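Local coordinates for ATP-binding protein (Mycobacterium tuberculosis, PDB 5UKV), which probably autophosphorylates on a histidine using ATP, as the sensor kinase of a two-component system, and is represented here by its dimerisation and phospho-acceptor domain, at residues His23-Pro28 with Leu63-Leu68. The protein carries 1 engineered substitution. Numbering follows the deposited sequence.
Sequences HELRTP and LLVDDL. With EDO (1,2-ethanediol), chain D.
The antiparallel helical hairpin of a HisKA dimerisation and phosphotransfer domain is held here, near its middle, by Leu25 packing against Leu64, Val65 and Leu68. The segments run at 161° to one another with their axes 10.6 Å apart, and no hydrogen bond joins them; the contact is made chiefly by apolar side chains. Leu25 divides its two methyls between successive turns of the partner helix. CD2 of Leu25 lies 3.8 Å from CB of Leu64, the two side chains sliding past each other in opposite senses, and the same methyl meets CG2 of Val65 at 3.9 Å, where the side chains of Leu25 and Val65 cross at about a right angle. CD1 of Leu25 faces CD1 of Leu68 tip to tip at 4.0 Å. CB of Leu25 leaves the helix at its flank, and chi1 (-65°) together with an extended chi2 (166°) brings the two methyls nearer the partner helix. Leu64 sends its own CD1 back over the opposing backbone, 4.0 Å from the carbonyl O of Glu24 and 4.5 Å from CG of Pro28. CD2 of Leu64 turns instead to a 1,2-ethanediol, probably from the crystallisation liquor, whose O2 also makes a weak hydrogen bond to OD2 of Asp67. HELRTP matches the H-box, making His23 the probable phospho-acceptor, as in related kinases. Within the chain, Leu25 and Pro28 extend the apolar seam to Met61, and Leu68 extends it to Phe17 and Ala21. In the dimer's four-helix bundle Leu25 packs on Leu25 of the second subunit, and helix 2-40 also meets helix 47-71 of that subunit, where Arg26 forms a salt bridge with its Asp66.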
loop_
_atom_site.group_PDB
_atom_site.type_symbol
_atom_site.label_atom_id
_atom_site.label_comp_id
_atom_site.label_asym_id
_atom_site.label_seq_id
_atom_site.Cartn_x
_atom_site.Cartn_y
_atom_site.Cartn_z
ATOM N N HIS A 23 -2.663 0.229 -8.052
ATOM C CA HIS A 23 -3.455 -0.940 -8.372
ATOM C C HIS A 23 -2.753 -2.221 -8.048
ATOM O O HIS A 23 -3.398 -3.141 -7.541
ATOM C CB HIS A 23 -3.911 -0.925 -9.849
ATOM C CG HIS A 23 -5.057 0.020 -10.125
ATOM N ND1 HIS A 23 -6.284 -0.097 -9.532
ATOM C CD2 HIS A 23 -5.172 1.031 -11.019
ATOM C CE1 HIS A 23 -7.093 0.820 -10.029
ATOM N NE2 HIS A 23 -6.442 1.516 -10.932
ATOM N N GLU A 24 -1.435 -2.272 -8.196
ATOM C CA GLU A 24 -0.717 -3.465 -7.831
ATOM C C GLU A 24 -0.709 -3.743 -6.317
ATOM O O GLU A 24 -0.777 -4.909 -5.851
ATOM C CB GLU A 24 0.763 -3.322 -8.315
ATOM C CG GLU A 24 1.019 -3.567 -9.833
ATOM C CD GLU A 24 2.405 -3.140 -10.285
ATOM O OE1 GLU A 24 3.258 -2.753 -9.413
ATOM O OE2 GLU A 24 2.603 -3.029 -11.540
ATOM N N LEU A 25 -0.700 -2.668 -5.535
ATOM C CA LEU A 25 -0.859 -2.784 -4.072
ATOM C C LEU A 25 -2.232 -3.164 -3.670
ATOM O O LEU A 25 -2.434 -3.856 -2.695
ATOM C CB LEU A 25 -0.465 -1.440 -3.378
ATOM C CG LEU A 25 0.977 -1.034 -3.502
ATOM C CD1 LEU A 25 1.109 0.437 -3.093
ATOM C CD2 LEU A 25 1.815 -2.024 -2.637
ATOM N N ARG A 26 -3.197 -2.685 -4.404
ATOM C CA ARG A 26 -4.561 -2.930 -4.085
ATOM C C ARG A 26 -4.978 -4.367 -4.083
ATOM O O ARG A 26 -5.777 -4.749 -3.309
ATOM C CB ARG A 26 -5.446 -2.183 -5.036
ATOM C CG ARG A 26 -6.500 -1.468 -4.288
ATOM C CD ARG A 26 -7.713 -1.311 -5.130
ATOM N NE ARG A 26 -7.979 0.066 -5.394
ATOM C CZ ARG A 26 -9.161 0.469 -5.819
ATOM N NH1 ARG A 26 -9.403 1.745 -6.071
ATOM N NH2 ARG A 26 -10.107 -0.426 -6.012
ATOM N N THR A 27 -4.434 -5.137 -4.991
ATOM C CA THR A 27 -4.792 -6.481 -5.106
ATOM C C THR A 27 -4.427 -7.343 -3.874
ATOM O O THR A 27 -5.297 -7.921 -3.302
ATOM C CB THR A 27 -4.203 -7.036 -6.388
ATOM O OG1 THR A 27 -4.610 -6.184 -7.469
ATOM C CG2 THR A 27 -4.619 -8.453 -6.610
ATOM N N PRO A 28 -3.159 -7.474 -3.514
ATOM C CA PRO A 28 -2.925 -8.144 -2.222
ATOM C C PRO A 28 -3.685 -7.535 -0.976
ATOM O O PRO A 28 -4.147 -8.270 -0.081
ATOM C CB PRO A 28 -1.412 -8.107 -2.105
ATOM C CG PRO A 28 -0.973 -6.947 -2.907
ATOM C CD PRO A 28 -1.932 -6.866 -4.023
ATOM N N LEU A 63 7.516 -6.135 -0.417
ATOM C CA LEU A 63 8.416 -6.023 -1.501
ATOM C C LEU A 63 8.020 -5.026 -2.515
ATOM O O LEU A 63 8.868 -4.351 -3.048
ATOM C CB LEU A 63 8.530 -7.363 -2.163
ATOM C CG LEU A 63 9.032 -8.521 -1.277
ATOM C CD1 LEU A 63 8.881 -9.774 -2.133
ATOM C CD2 LEU A 63 10.456 -8.251 -0.917
ATOM N N LEU A 64 6.739 -4.924 -2.852
ATOM C CA LEU A 64 6.291 -3.910 -3.799
ATOM C C LEU A 64 6.651 -2.540 -3.195
ATOM O O LEU A 64 7.017 -1.554 -3.883
ATOM C CB LEU A 64 4.749 -4.019 -4.039
ATOM C CG LEU A 64 4.393 -5.294 -4.852
ATOM C CD1 LEU A 64 2.922 -5.735 -4.719
ATOM C CD2 LEU A 64 4.872 -5.247 -6.335
ATOM N N VAL A 65 6.344 -2.354 -1.917
ATOM C CA VAL A 65 6.542 -1.050 -1.337
ATOM C C VAL A 65 8.008 -0.699 -1.311
ATOM O O VAL A 65 8.423 0.487 -1.506
ATOM C CB VAL A 65 5.932 -1.034 0.103
ATOM C CG1 VAL A 65 6.432 0.175 0.906
ATOM C CG2 VAL A 65 4.456 -0.951 0.004
ATOM N N ASP A 66 8.856 -1.664 -0.954
ATOM C CA ASP A 66 10.321 -1.347 -0.978
ATOM C C ASP A 66 10.813 -0.936 -2.364
ATOM O O ASP A 66 11.600 0.041 -2.507
ATOM C CB ASP A 66 11.185 -2.484 -0.420
ATOM C CG ASP A 66 11.042 -2.659 1.106
ATOM O OD1 ASP A 66 10.697 -1.680 1.869
ATOM O OD2 ASP A 66 11.268 -3.848 1.540
ATOM N N ASP A 67 10.290 -1.573 -3.393
ATOM C CA ASP A 67 10.632 -1.223 -4.727
ATOM C C ASP A 67 10.080 0.121 -5.124
ATOM O O ASP A 67 10.784 0.911 -5.779
ATOM C CB ASP A 67 10.121 -2.282 -5.667
ATOM C CG ASP A 67 10.895 -2.280 -6.985
ATOM O OD1 ASP A 67 12.182 -2.266 -6.932
ATOM O OD2 ASP A 67 10.246 -2.451 -8.062
ATOM N N LEU A 68 8.854 0.453 -4.696
ATOM C CA LEU A 68 8.372 1.816 -4.969
ATOM C C LEU A 68 9.224 2.918 -4.356
ATOM O O LEU A 68 9.488 3.948 -4.989
ATOM C CB LEU A 68 6.987 1.977 -4.449
ATOM C CG LEU A 68 5.960 1.300 -5.276
ATOM C CD1 LEU A 68 4.626 1.602 -4.635
ATOM C CD2 LEU A 68 6.017 1.773 -6.746
HETATM C C1 EDO D . 10.271 -5.872 -7.104
HETATM O O1 EDO D . 10.960 -6.616 -6.100
HETATM C C2 EDO D . 8.806 -6.269 -7.235
HETATM O O2 EDO D . 8.055 -5.160 -7.777
#